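Local coordinates for protein vanadium-dependent haloperoxidase (PDB 4CIT) that probably oxidises iodide with hydrogen peroxide at a bound vanadate, acting as a bacterial vanadium-dependent iodoperoxidase, at residues Asp46-Ile51 with Arg122-Glu127; Ala111-His116 with Met139-Lys144; Ile298-Thr303 with Phe312-Ala317; Thr303-Ala308 with Glu381-Asn386. All coordinates share one frame; numbering follows the deposited sequence.

Contact 1 (Asp46-Ile51 with Arg122-Glu127); sequences DRVTEI and RLIFSE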
loop_
_atom_site.group_PDB
_atom_site.type_symbol
_atom_site.label_atom_id
_atom_site.label_comp_id
_atom_site.label_asym_id
_atom_site.label_seq_id
_atom_site.Cartn_x
_atom_site.Cartn_y
_atom_site.Cartn_z
ATOM N N ASP A 46 11.822 1.275 5.224
ATOM C CA ASP A 46 12.520 0.069 4.770
ATOM C C ASP A 46 12.564 -0.998 5.871
ATOM O O ASP A 46 12.342 -2.164 5.564
ATOM C CB ASP A 46 13.989 0.364 4.438
ATOM C CG ASP A 46 14.210 1.171 3.121
ATOM O OD1 ASP A 46 13.256 1.260 2.297
ATOM O OD2 ASP A 46 15.377 1.750 2.961
ATOM N N ARG A 47 12.816 -0.588 7.141
ATOM C CA ARG A 47 12.861 -1.570 8.195
ATOM C C ARG A 47 11.466 -2.167 8.416
ATOM O O ARG A 47 11.310 -3.376 8.628
ATOM C CB ARG A 47 13.373 -0.953 9.489
ATOM C CG ARG A 47 13.508 -1.884 10.691
ATOM C CD ARG A 47 14.283 -3.138 10.439
ATOM N NE ARG A 47 15.667 -2.874 10.036
ATOM C CZ ARG A 47 16.681 -2.713 10.903
ATOM N NH1 ARG A 47 16.505 -2.819 12.225
ATOM N NH2 ARG A 47 17.905 -2.518 10.435
ATOM N N VAL A 48 10.443 -1.335 8.441
ATOM C CA VAL A 48 9.085 -1.863 8.693
ATOM C C VAL A 48 8.669 -2.812 7.568
ATOM O O VAL A 48 7.993 -3.826 7.826
ATOM C CB VAL A 48 8.074 -0.765 9.086
ATOM C CG1 VAL A 48 7.581 -0.141 7.877
ATOM C CG2 VAL A 48 6.912 -1.370 9.938
ATOM N N THR A 49 9.085 -2.482 6.379
ATOM C CA THR A 49 8.870 -3.330 5.230
ATOM C C THR A 49 9.458 -4.725 5.448
ATOM O O THR A 49 8.784 -5.814 5.213
ATOM C CB THR A 49 9.333 -2.658 3.911
ATOM O OG1 THR A 49 8.520 -1.499 3.649
ATOM C CG2 THR A 49 9.128 -3.548 2.757
ATOM N N GLU A 50 10.694 -4.732 5.861
ATOM C CA GLU A 50 11.399 -6.002 6.124
ATOM C C GLU A 50 10.735 -6.803 7.240
ATOM O O GLU A 50 10.507 -8.016 7.095
ATOM C CB GLU A 50 12.846 -5.727 6.508
ATOM C CG GLU A 50 13.656 -5.145 5.388
ATOM C CD GLU A 50 14.884 -4.351 5.900
ATOM O OE1 GLU A 50 15.183 -4.371 7.112
ATOM O OE2 GLU A 50 15.549 -3.668 5.087
ATOM N N ILE A 51 10.303 -6.115 8.285
ATOM C CA ILE A 51 9.656 -6.773 9.395
ATOM C C ILE A 51 8.309 -7.383 8.985
ATOM O O ILE A 51 7.941 -8.479 9.428
ATOM C CB ILE A 51 9.486 -5.824 10.584
ATOM C CG1 ILE A 51 10.890 -5.312 11.000
ATOM C CG2 ILE A 51 8.647 -6.496 11.707
ATOM C CD1 ILE A 51 10.812 -4.266 12.135
ATOM N N ARG A 122 4.688 -0.163 17.101
ATOM C CA ARG A 122 3.426 -0.640 17.617
ATOM C C ARG A 122 2.627 -1.502 16.641
ATOM O O ARG A 122 1.875 -2.374 17.105
ATOM C CB ARG A 122 2.552 0.493 18.071
ATOM C CG ARG A 122 3.098 1.307 19.178
ATOM C CD ARG A 122 2.041 2.262 19.693
ATOM N NE ARG A 122 2.655 3.372 20.386
ATOM C CZ ARG A 122 1.932 4.328 20.968
ATOM N NH1 ARG A 122 0.582 4.272 20.937
ATOM N NH2 ARG A 122 2.547 5.331 21.584
ATOM N N LEU A 123 2.809 -1.282 15.362
ATOM C CA LEU A 123 1.957 -1.901 14.311
ATOM C C LEU A 123 2.520 -3.230 13.767
ATOM O O LEU A 123 1.830 -3.939 13.074
ATOM C CB LEU A 123 1.804 -0.906 13.178
ATOM C CG LEU A 123 0.871 0.218 13.450
ATOM C CD1 LEU A 123 1.129 1.407 12.471
ATOM C CD2 LEU A 123 -0.527 -0.315 13.328
ATOM N N ILE A 124 3.739 -3.571 14.128
ATOM C CA ILE A 124 4.285 -4.888 13.793
ATOM C C ILE A 124 4.434 -5.799 15.006
ATOM O O ILE A 124 4.254 -5.377 16.084
ATOM C CB ILE A 124 5.540 -4.843 12.889
ATOM C CG1 ILE A 124 6.660 -3.931 13.332
ATOM C CG2 ILE A 124 5.173 -4.401 11.506
ATOM C CD1 ILE A 124 7.231 -4.273 14.648
ATOM N N PHE A 125 4.749 -7.084 14.784
ATOM C CA PHE A 125 4.888 -8.049 15.891
ATOM C C PHE A 125 6.287 -8.103 16.442
ATOM O O PHE A 125 6.426 -8.030 17.641
ATOM C CB PHE A 125 4.403 -9.476 15.496
ATOM C CG PHE A 125 2.905 -9.629 15.591
ATOM C CD1 PHE A 125 2.269 -9.691 16.857
ATOM C CD2 PHE A 125 2.096 -9.704 14.438
ATOM C CE1 PHE A 125 0.863 -9.820 16.948
ATOM C CE2 PHE A 125 0.697 -9.801 14.540
ATOM C CZ PHE A 125 0.092 -9.876 15.790
ATOM N N SER A 126 7.291 -8.129 15.601
ATOM C CA SER A 126 8.716 -8.236 16.011
ATOM C C SER A 126 9.255 -6.806 16.328
ATOM O O SER A 126 10.047 -6.263 15.590
ATOM C CB SER A 126 9.517 -8.910 14.918
ATOM O OG SER A 126 9.008 -10.223 14.633
ATOM N N GLU A 127 8.800 -6.254 17.439
ATOM C CA GLU A 127 9.095 -4.891 17.885
ATOM C C GLU A 127 10.582 -4.651 18.099
ATOM O O GLU A 127 11.114 -3.598 17.769
ATOM C CB GLU A 127 8.325 -4.596 19.198
ATOM C CG GLU A 127 6.820 -4.569 19.023
ATOM C CD GLU A 127 6.081 -3.757 20.080
ATOM O OE1 GLU A 127 6.754 -3.239 20.978
ATOM O OE2 GLU A 127 4.829 -3.600 20.006
#
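Ser126, whose CB rests against Ile51, has its hydroxyl OG hydrogen-bonded to Asp55 OD1, one turn beyond Ile51 on helix 38-55. The other oxygen of that carboxylate, Asp55 OD2, takes the backbone N of Phe125, so a single acidic group grips two successive residues of the loop. The loop bends sharply here in an inverse gamma turn centred on Ser126, closed by a weak bond of 3.0 Å from Glu127 N to Phe125 O. Between the two segments themselves the contact is one of packing, nearly all of it between apolar side chains. Ile51 directs CG2, which lies anti to its backbone N, into the side chain of Ile124, and the two side chains meet at about a right angle. The closest approach is 3.6 Å, from Ile51 CG2 to Ile124 CG1, but CB and CD1 of Ile124 lie almost as near, so one methyl group is held by most of a branched side chain. With chi1 at 51°, Ile124 sets CG1 between its backbone N and carbonyl carbon and leaves CG2 to face Val48, whose CG2 stands 3.8 Å from Ile124 CG2. Cutting Ile124 back to an alanine removes CG1, CG2 and CD1, and would probably open a gap beside the Ile51 methyl and leave Val48 CG2 without its partner from the loop. The contact thus fastens helix 38-55 to the connection between helices 108-123 and 128-144. Around it, Val48 also packs on Ile65 of helix 59-80 and Ser120 of helix 108-123, while Ile51 reaches Arg129 and Met130 at the start of helix 128-144.

Contact 2 (Ala111-His116 with Met139-Lys144); sequences AAVVAH and MVWEGK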
loop_
_atom_site.group_PDB
_atom_site.type_symbol
_atom_site.label_atom_id
_atom_site.label_comp_id
_atom_site.label_asym_id
_atom_site.label_seq_id
_atom_site.Cartn_x
_atom_site.Cartn_y
_atom_site.Cartn_z
ATOM N N ALA A 111 11.642 14.898 15.736
ATOM C CA ALA A 111 10.400 14.472 16.382
ATOM C C ALA A 111 9.536 13.651 15.470
ATOM O O ALA A 111 9.018 12.618 15.884
ATOM C CB ALA A 111 9.609 15.623 16.924
ATOM N N ALA A 112 9.486 14.056 14.194
ATOM C CA ALA A 112 8.667 13.342 13.170
ATOM C C ALA A 112 9.202 11.925 12.973
ATOM O O ALA A 112 8.383 10.999 12.869
ATOM C CB ALA A 112 8.653 14.117 11.879
ATOM N N VAL A 113 10.527 11.743 12.854
ATOM C CA VAL A 113 11.132 10.396 12.725
ATOM C C VAL A 113 10.860 9.542 13.966
ATOM O O VAL A 113 10.526 8.373 13.864
ATOM C CB VAL A 113 12.623 10.381 12.330
ATOM C CG1 VAL A 113 13.069 8.939 12.208
ATOM C CG2 VAL A 113 12.752 11.173 11.007
ATOM N N VAL A 114 10.926 10.138 15.123
ATOM C CA VAL A 114 10.677 9.428 16.379
ATOM C C VAL A 114 9.250 8.942 16.398
ATOM O O VAL A 114 8.975 7.791 16.714
ATOM C CB VAL A 114 10.929 10.393 17.599
ATOM C CG1 VAL A 114 10.262 9.901 18.867
ATOM C CG2 VAL A 114 12.421 10.501 17.934
ATOM N N ALA A 115 8.310 9.837 16.043
ATOM C CA ALA A 115 6.857 9.427 15.957
ATOM C C ALA A 115 6.642 8.249 14.969
ATOM O O ALA A 115 5.912 7.264 15.280
ATOM C CB ALA A 115 6.021 10.630 15.617
ATOM N N HIS A 116 7.258 8.375 13.791
ATOM C CA HIS A 116 7.124 7.364 12.716
ATOM C C HIS A 116 7.622 5.983 13.250
ATOM O O HIS A 116 6.937 4.965 13.120
ATOM C CB HIS A 116 7.877 7.795 11.491
ATOM C CG HIS A 116 7.615 6.950 10.316
ATOM N ND1 HIS A 116 8.162 5.697 10.169
ATOM C CD2 HIS A 116 6.815 7.154 9.229
ATOM C CE1 HIS A 116 7.666 5.143 9.063
ATOM N NE2 HIS A 116 6.878 6.023 8.466
ATOM N N MET A 139 21.365 6.663 19.631
ATOM C CA MET A 139 22.698 6.730 20.240
ATOM C C MET A 139 23.539 7.823 19.616
ATOM O O MET A 139 24.232 8.593 20.321
ATOM C CB MET A 139 23.408 5.311 20.139
ATOM C CG MET A 139 24.757 5.332 20.726
ATOM S SD MET A 139 25.606 3.676 20.383
ATOM C CE MET A 139 24.563 2.763 21.391
ATOM N N VAL A 140 23.442 8.029 18.292
ATOM C CA VAL A 140 24.232 9.045 17.644
ATOM C C VAL A 140 23.644 10.404 17.992
ATOM O O VAL A 140 24.358 11.377 18.274
ATOM C CB VAL A 140 24.192 8.872 16.122
ATOM C CG1 VAL A 140 24.810 10.114 15.436
ATOM C CG2 VAL A 140 25.007 7.654 15.767
ATOM N N TRP A 141 22.307 10.499 17.966
ATOM C CA TRP A 141 21.703 11.806 18.232
ATOM C C TRP A 141 21.986 12.281 19.647
ATOM O O TRP A 141 22.289 13.490 19.839
ATOM C CB TRP A 141 20.178 11.701 18.049
ATOM C CG TRP A 141 19.735 11.512 16.650
ATOM C CD1 TRP A 141 20.401 11.803 15.520
ATOM C CD2 TRP A 141 18.450 10.917 16.235
ATOM N NE1 TRP A 141 19.627 11.413 14.398
ATOM C CE2 TRP A 141 18.438 10.888 14.822
ATOM C CE3 TRP A 141 17.369 10.392 16.931
ATOM C CZ2 TRP A 141 17.332 10.413 14.087
ATOM C CZ3 TRP A 141 16.227 9.934 16.191
ATOM C CH2 TRP A 141 16.254 9.933 14.775
ATOM N N GLU A 142 21.812 11.378 20.597
ATOM C CA GLU A 142 21.968 11.625 22.037
ATOM C C GLU A 142 23.400 11.996 22.273
ATOM O O GLU A 142 23.686 12.906 23.090
ATOM C CB GLU A 142 21.615 10.438 22.945
ATOM C CG GLU A 142 21.526 10.828 24.413
ATOM C CD GLU A 142 21.376 9.641 25.356
ATOM O OE1 GLU A 142 20.891 8.558 24.940
ATOM O OE2 GLU A 142 21.713 9.794 26.546
ATOM N N GLY A 143 24.288 11.349 21.548
ATOM C CA GLY A 143 25.704 11.684 21.621
ATOM C C GLY A 143 26.130 13.048 21.142
ATOM O O GLY A 143 27.088 13.602 21.691
ATOM N N LYS A 144 25.466 13.606 20.139
ATOM C CA LYS A 144 25.800 14.857 19.545
ATOM C C LYS A 144 25.190 16.031 20.306
ATOM O O LYS A 144 25.790 17.079 20.399
ATOM C CB LYS A 144 25.164 14.969 18.151
ATOM C CG LYS A 144 25.708 14.057 17.110
ATOM C CD LYS A 144 25.143 14.463 15.752
ATOM C CE LYS A 144 25.782 15.765 15.250
ATOM N NZ LYS A 144 25.776 15.652 13.765
#
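Trp141 spans most of the gap between two helices by itself, reaching Val113 and Val114 with the six-membered part of its indole. The backbones stay well apart, with 11.4 Å between Val114 CA and Trp141 CA, and it is the conformation of the tryptophan that closes the distance. Its CG is anti to the carbonyl carbon (chi1 -70°), and a small chi2 of -21° turns the benzo end outward, so that CZ3 and CH2 lead. The two helices follow one another in the chain and run in roughly opposite directions, forming an antiparallel helical hairpin in this mainly helical enzyme. Val113 points its CB toward the partner helix and extends CG1 opposite its backbone N (chi1 -179°), which brings Val113 CG1 to the ring edge, near its plane, 4.2 Å from Trp141 CH2. Val114 uses the other branch: its CG2 approaches obliquely and lies 4.2 Å from Trp141 CZ3. Both separations are those of easy van der Waals packing. Ile34 and Ile36, from the chain ahead of helix 38-55, also touch the indole, as does Phe149 of helix 146-167; Ile36 touches Val113 as well, and Val114 leans on Leu157.

Contact 3 (Ile298-Thr303 with Phe312-Ala317); sequences IAARKT and FAYTKA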
loop_
_atom_site.group_PDB
_atom_site.type_symbol
_atom_site.label_atom_id
_atom_site.label_comp_id
_atom_site.label_asym_id
_atom_site.label_seq_id
_atom_site.Cartn_x
_atom_site.Cartn_y
_atom_site.Cartn_z
ATOM N N ILE A 298 11.513 6.288 -4.724
ATOM C CA ILE A 298 12.290 6.503 -5.921
ATOM C C ILE A 298 12.071 7.885 -6.503
ATOM O O ILE A 298 13.061 8.623 -6.823
ATOM C CB ILE A 298 12.044 5.400 -6.981
ATOM C CG1 ILE A 298 12.659 4.115 -6.497
ATOM C CG2 ILE A 298 12.718 5.786 -8.271
ATOM C CD1 ILE A 298 12.220 2.863 -7.252
ATOM N N ALA A 299 10.807 8.300 -6.553
ATOM C CA ALA A 299 10.409 9.582 -7.113
ATOM C C ALA A 299 10.859 10.719 -6.204
ATOM O O ALA A 299 11.335 11.745 -6.663
ATOM C CB ALA A 299 8.905 9.659 -7.294
ATOM N N ALA A 300 10.656 10.569 -4.915
ATOM C CA ALA A 300 11.102 11.580 -4.010
ATOM C C ALA A 300 12.624 11.760 -4.003
ATOM O O ALA A 300 13.100 12.881 -3.904
ATOM C CB ALA A 300 10.635 11.302 -2.612
ATOM N N ARG A 301 13.402 10.666 -4.073
ATOM C CA ARG A 301 14.857 10.768 -4.086
ATOM C C ARG A 301 15.326 11.367 -5.418
ATOM O O ARG A 301 16.204 12.290 -5.444
ATOM C CB ARG A 301 15.511 9.424 -3.807
ATOM C CG ARG A 301 15.225 8.873 -2.420
ATOM C CD ARG A 301 15.908 9.641 -1.252
ATOM N NE ARG A 301 15.313 10.955 -1.068
ATOM C CZ ARG A 301 14.081 11.120 -0.541
ATOM N NH1 ARG A 301 13.324 10.040 -0.036
ATOM N NH2 ARG A 301 13.619 12.336 -0.498
ATOM N N LYS A 302 14.707 10.942 -6.533
ATOM C CA LYS A 302 15.079 11.392 -7.923
ATOM C C LYS A 302 14.864 12.914 -8.126
ATOM O O LYS A 302 15.603 13.534 -8.861
ATOM C CB LYS A 302 14.296 10.610 -8.997
ATOM C CG LYS A 302 14.709 10.875 -10.440
ATOM C CD LYS A 302 14.003 9.934 -11.457
ATOM C CE LYS A 302 14.326 10.322 -12.908
ATOM N NZ LYS A 302 13.242 11.138 -13.598
ATOM N N THR A 303 13.943 13.488 -7.374
ATOM C CA THR A 303 13.595 14.892 -7.384
ATOM C C THR A 303 14.307 15.707 -6.297
ATOM O O THR A 303 14.031 16.891 -6.157
ATOM C CB THR A 303 12.087 15.075 -7.324
ATOM O OG1 THR A 303 11.521 14.423 -6.156
ATOM C CG2 THR A 303 11.412 14.618 -8.575
ATOM N N PHE A 312 4.992 14.643 2.774
ATOM C CA PHE A 312 3.807 14.947 2.058
ATOM C C PHE A 312 3.475 13.880 1.025
ATOM O O PHE A 312 2.351 13.379 1.005
ATOM C CB PHE A 312 4.027 16.290 1.410
ATOM C CG PHE A 312 3.060 16.669 0.353
ATOM C CD1 PHE A 312 1.837 17.153 0.649
ATOM C CD2 PHE A 312 3.467 16.671 -0.970
ATOM C CE1 PHE A 312 0.959 17.550 -0.372
ATOM C CE2 PHE A 312 2.642 17.129 -1.968
ATOM C CZ PHE A 312 1.373 17.517 -1.693
ATOM N N ALA A 313 4.404 13.538 0.211
ATOM C CA ALA A 313 4.147 12.597 -0.799
ATOM C C ALA A 313 3.804 11.175 -0.243
ATOM O O ALA A 313 2.822 10.480 -0.680
ATOM C CB ALA A 313 5.295 12.511 -1.748
ATOM N N TYR A 314 4.625 10.735 0.732
ATOM C CA TYR A 314 4.387 9.429 1.315
ATOM C C TYR A 314 3.047 9.358 2.049
ATOM O O TYR A 314 2.366 8.334 2.059
ATOM C CB TYR A 314 5.487 8.999 2.289
ATOM C CG TYR A 314 6.845 8.880 1.752
ATOM C CD1 TYR A 314 7.116 8.962 0.423
ATOM C CD2 TYR A 314 7.892 8.603 2.593
ATOM C CE1 TYR A 314 8.426 8.796 -0.053
ATOM C CE2 TYR A 314 9.197 8.400 2.141
ATOM C CZ TYR A 314 9.451 8.549 0.791
ATOM O OH TYR A 314 10.751 8.479 0.305
ATOM N N THR A 315 2.646 10.454 2.689
ATOM C CA THR A 315 1.410 10.490 3.392
ATOM C C THR A 315 0.231 10.480 2.520
ATOM O O THR A 315 -0.710 9.665 2.721
ATOM C CB THR A 315 1.406 11.695 4.357
ATOM O OG1 THR A 315 2.560 11.564 5.220
ATOM C CG2 THR A 315 0.175 11.628 5.226
ATOM N N LYS A 316 0.253 11.301 1.470
ATOM C CA LYS A 316 -0.879 11.308 0.558
ATOM C C LYS A 316 -1.003 9.894 -0.134
ATOM O O LYS A 316 -2.134 9.384 -0.253
ATOM C CB LYS A 316 -0.760 12.457 -0.432
ATOM C CG LYS A 316 -2.061 12.796 -1.109
ATOM C CD LYS A 316 -1.967 13.932 -2.132
ATOM C CE LYS A 316 -1.506 15.249 -1.621
ATOM N NZ LYS A 316 -1.819 16.390 -2.568
ATOM N N ALA A 317 0.096 9.308 -0.499
ATOM C CA ALA A 317 0.120 7.968 -1.169
ATOM C C ALA A 317 -0.355 6.844 -0.258
ATOM O O ALA A 317 -1.229 6.006 -0.644
ATOM C CB ALA A 317 1.449 7.639 -1.789
#
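Polar contact between Arg301 and Tyr314 is a weak hydrogen bond, Arg301 NH1 donating to Tyr314 OH over 3.0 Å with a strongly bent N-H...O angle of 120°. The hydroxyl sits at the edge of the guanidinium, near its plane, while the phenol ring is turned 73° from that plane. Bends at chi2 and chi3 fold the arginine chain round so that NH1 can come to the tyrosine oxygen. The stronger partner of both groups is Asp42 of helix 38-55: OD2 forms a salt bridge with Arg301 NH1, and OD1 is hydrogen-bonded to Tyr314 OH. The acid therefore probably offsets the arginine charge and fixes the phenol as well. A second polar feature closes the end of the first helix, where Thr303 OG1 bonds to Ala299 O at 2.7 Å and Thr303 N reaches the same oxygen. Apolar contact is slight: Ala300 CB lies 4.2 Å from Tyr314 CE1, approaching the ring obliquely. The segments belong to consecutive helices, 288-302 and 307-335, which run roughly antiparallel here as a helical hairpin, 312-317 lying in the PAP2-type region. Helix 38-55 packs Leu41 and Ile45 against Tyr314, helix 59-80 adds Asn70, and helix 367-383 brings Phe383 against Ala299 and Ala313.

Contact 4 (Thr303-Ala308 with Glu381-Asn386); sequences TNSDFA and EVFGDN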
loop_
_atom_site.group_PDB
_atom_site.type_symbol
_atom_site.label_atom_id
_atom_site.label_comp_id
_atom_site.label_asym_id
_atom_site.label_seq_id
_atom_site.Cartn_x
_atom_site.Cartn_y
_atom_site.Cartn_z
ATOM N N THR A 303 13.943 13.488 -7.374
ATOM C CA THR A 303 13.595 14.892 -7.384
ATOM C C THR A 303 14.307 15.707 -6.297
ATOM O O THR A 303 14.031 16.891 -6.157
ATOM C CB THR A 303 12.087 15.075 -7.324
ATOM O OG1 THR A 303 11.521 14.423 -6.156
ATOM C CG2 THR A 303 11.412 14.618 -8.575
ATOM N N ASN A 304 15.151 15.047 -5.521
ATOM C CA ASN A 304 15.829 15.666 -4.357
ATOM C C ASN A 304 14.859 16.325 -3.460
ATOM O O ASN A 304 15.104 17.436 -2.976
ATOM C CB ASN A 304 16.858 16.706 -4.852
ATOM C CG ASN A 304 17.929 16.059 -5.689
ATOM O OD1 ASN A 304 18.201 16.474 -6.833
ATOM N ND2 ASN A 304 18.502 14.989 -5.166
ATOM N N SER A 305 13.705 15.693 -3.221
ATOM C CA SER A 305 12.661 16.314 -2.412
ATOM C C SER A 305 13.133 16.385 -0.959
ATOM O O SER A 305 13.762 15.421 -0.441
ATOM C CB SER A 305 11.419 15.420 -2.443
ATOM O OG SER A 305 10.878 15.405 -3.774
ATOM N N ASP A 306 12.861 17.543 -0.348
ATOM C CA ASP A 306 13.285 17.753 1.022
ATOM C C ASP A 306 12.412 16.910 2.036
ATOM O O ASP A 306 11.518 16.165 1.641
ATOM C CB ASP A 306 13.399 19.245 1.367
ATOM C CG ASP A 306 12.080 19.949 1.458
ATOM O OD1 ASP A 306 11.009 19.310 1.502
ATOM O OD2 ASP A 306 12.087 21.234 1.482
ATOM N N PHE A 307 12.719 16.983 3.310
ATOM C CA PHE A 307 12.031 16.167 4.300
ATOM C C PHE A 307 10.533 16.350 4.220
ATOM O O PHE A 307 9.750 15.368 4.241
ATOM C CB PHE A 307 12.524 16.519 5.696
ATOM C CG PHE A 307 12.004 15.572 6.745
ATOM C CD1 PHE A 307 10.780 15.824 7.435
ATOM C CD2 PHE A 307 12.718 14.424 7.099
ATOM C CE1 PHE A 307 10.335 14.990 8.423
ATOM C CE2 PHE A 307 12.278 13.599 8.120
ATOM C CZ PHE A 307 11.050 13.814 8.715
ATOM N N ALA A 308 10.066 17.603 4.264
ATOM C CA ALA A 308 8.644 17.901 4.241
ATOM C C ALA A 308 7.933 17.479 2.970
ATOM O O ALA A 308 6.838 16.919 3.072
ATOM C CB ALA A 308 8.345 19.362 4.548
ATOM N N GLU A 381 -0.186 13.302 -9.394
ATOM C CA GLU A 381 -0.577 14.597 -8.892
ATOM C C GLU A 381 0.588 15.251 -8.152
ATOM O O GLU A 381 0.812 16.446 -8.344
ATOM C CB GLU A 381 -1.743 14.530 -7.942
ATOM C CG GLU A 381 -2.295 15.909 -7.487
ATOM C CD GLU A 381 -1.570 16.588 -6.308
ATOM O OE1 GLU A 381 -1.247 15.921 -5.288
ATOM O OE2 GLU A 381 -1.301 17.849 -6.416
ATOM N N VAL A 382 1.350 14.495 -7.393
ATOM C CA VAL A 382 2.492 15.092 -6.635
ATOM C C VAL A 382 3.701 15.402 -7.471
ATOM O O VAL A 382 4.267 16.546 -7.353
ATOM C CB VAL A 382 2.871 14.189 -5.422
ATOM C CG1 VAL A 382 4.183 14.589 -4.739
ATOM C CG2 VAL A 382 1.746 14.107 -4.491
ATOM N N PHE A 383 4.132 14.473 -8.328
ATOM C CA PHE A 383 5.394 14.513 -9.030
ATOM C C PHE A 383 5.272 14.752 -10.540
ATOM O O PHE A 383 6.257 15.063 -11.201
ATOM C CB PHE A 383 6.185 13.250 -8.821
ATOM C CG PHE A 383 6.628 13.027 -7.422
ATOM C CD1 PHE A 383 7.597 13.862 -6.868
ATOM C CD2 PHE A 383 6.110 11.991 -6.675
ATOM C CE1 PHE A 383 8.096 13.621 -5.568
ATOM C CE2 PHE A 383 6.543 11.813 -5.338
ATOM C CZ PHE A 383 7.563 12.606 -4.841
ATOM N N GLY A 384 4.063 14.619 -11.052
ATOM C CA GLY A 384 3.743 14.984 -12.455
ATOM C C GLY A 384 3.577 13.726 -13.314
ATOM O O GLY A 384 3.868 12.591 -12.880
ATOM N N ASP A 385 2.974 13.943 -14.486
ATOM C CA ASP A 385 2.827 12.923 -15.545
ATOM C C ASP A 385 4.070 12.842 -16.279
ATOM O O ASP A 385 4.921 13.699 -16.173
ATOM C CB ASP A 385 1.613 13.217 -16.477
ATOM C CG ASP A 385 1.118 11.943 -17.276
ATOM O OD1 ASP A 385 1.497 10.775 -16.967
ATOM O OD2 ASP A 385 0.322 12.173 -18.230
ATOM N N ASN A 386 4.239 11.743 -17.014
ATOM C CA ASN A 386 5.462 11.530 -17.754
ATOM C C ASN A 386 6.713 11.534 -16.878
ATOM O O ASN A 386 7.780 11.999 -17.263
ATOM C CB ASN A 386 5.567 12.488 -18.978
ATOM C CG ASN A 386 4.566 12.156 -20.051
ATOM O OD1 ASN A 386 4.030 11.037 -20.118
ATOM N ND2 ASN A 386 4.254 13.143 -20.887
#
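Phe383 presents the edge of its ring to Ser305, whose OG lies in the ring plane, 3.8 Å from Phe383 CE1. One face of the same ring is covered from within its own segment by Val382 CG1, which stands 3.6 Å above the centre. Thr303 comes in obliquely, its OG1 3.6 Å from Phe383 CE1. The CE1 corner of the ring thus lies near two hydroxyl oxygens, Ser305 OG at the edge and Thr303 OG1 obliquely placed, which are themselves hydrogen-bonded at 2.7 Å. With OG1 set between backbone N and carbonyl carbon (chi1 57°), Thr303 brings its oxygen closer to the ring than its methyl. These residues belong to the turn between helices 288-302 and 307-335: Asn304, with positive phi, ends the first in a Schellman motif, and Asp306 is the N-cap of the second, its OD1 accepting from Lys309 N. The facing helix, 367-383, also stops here, leaving helical geometry at Gly384, whose positive phi and backbone angles would jam a CB against the preceding carbonyl. Val382 packs on Lys309 of helix 307-335, and Phe387, just beyond, packs on Thr303.

Contacts 1, 2 and 3 are buried, whereas contact 4 is only partly so, lying where helices end. Helix 108-123 serves both contact 1, at its terminus, and contact 2, along its length; these two are apolar where they cross. Contacts 3 and 4 share Thr303 and helix 307-335, their centres about 6 Å apart, and bring in more polar atoms: an arginine and a tyrosine in one, hydroxyls beside a phenylalanine ring in the other. A salt bridge, Lys316 NZ to Glu381 OE1 at 2.8 Å, ties them further. The two groups meet where Phe307 of contact 4 packs on Ala112 and Val113 of contact 2, while helix 38-55, which carries one side of contact 1, also borders contact 3.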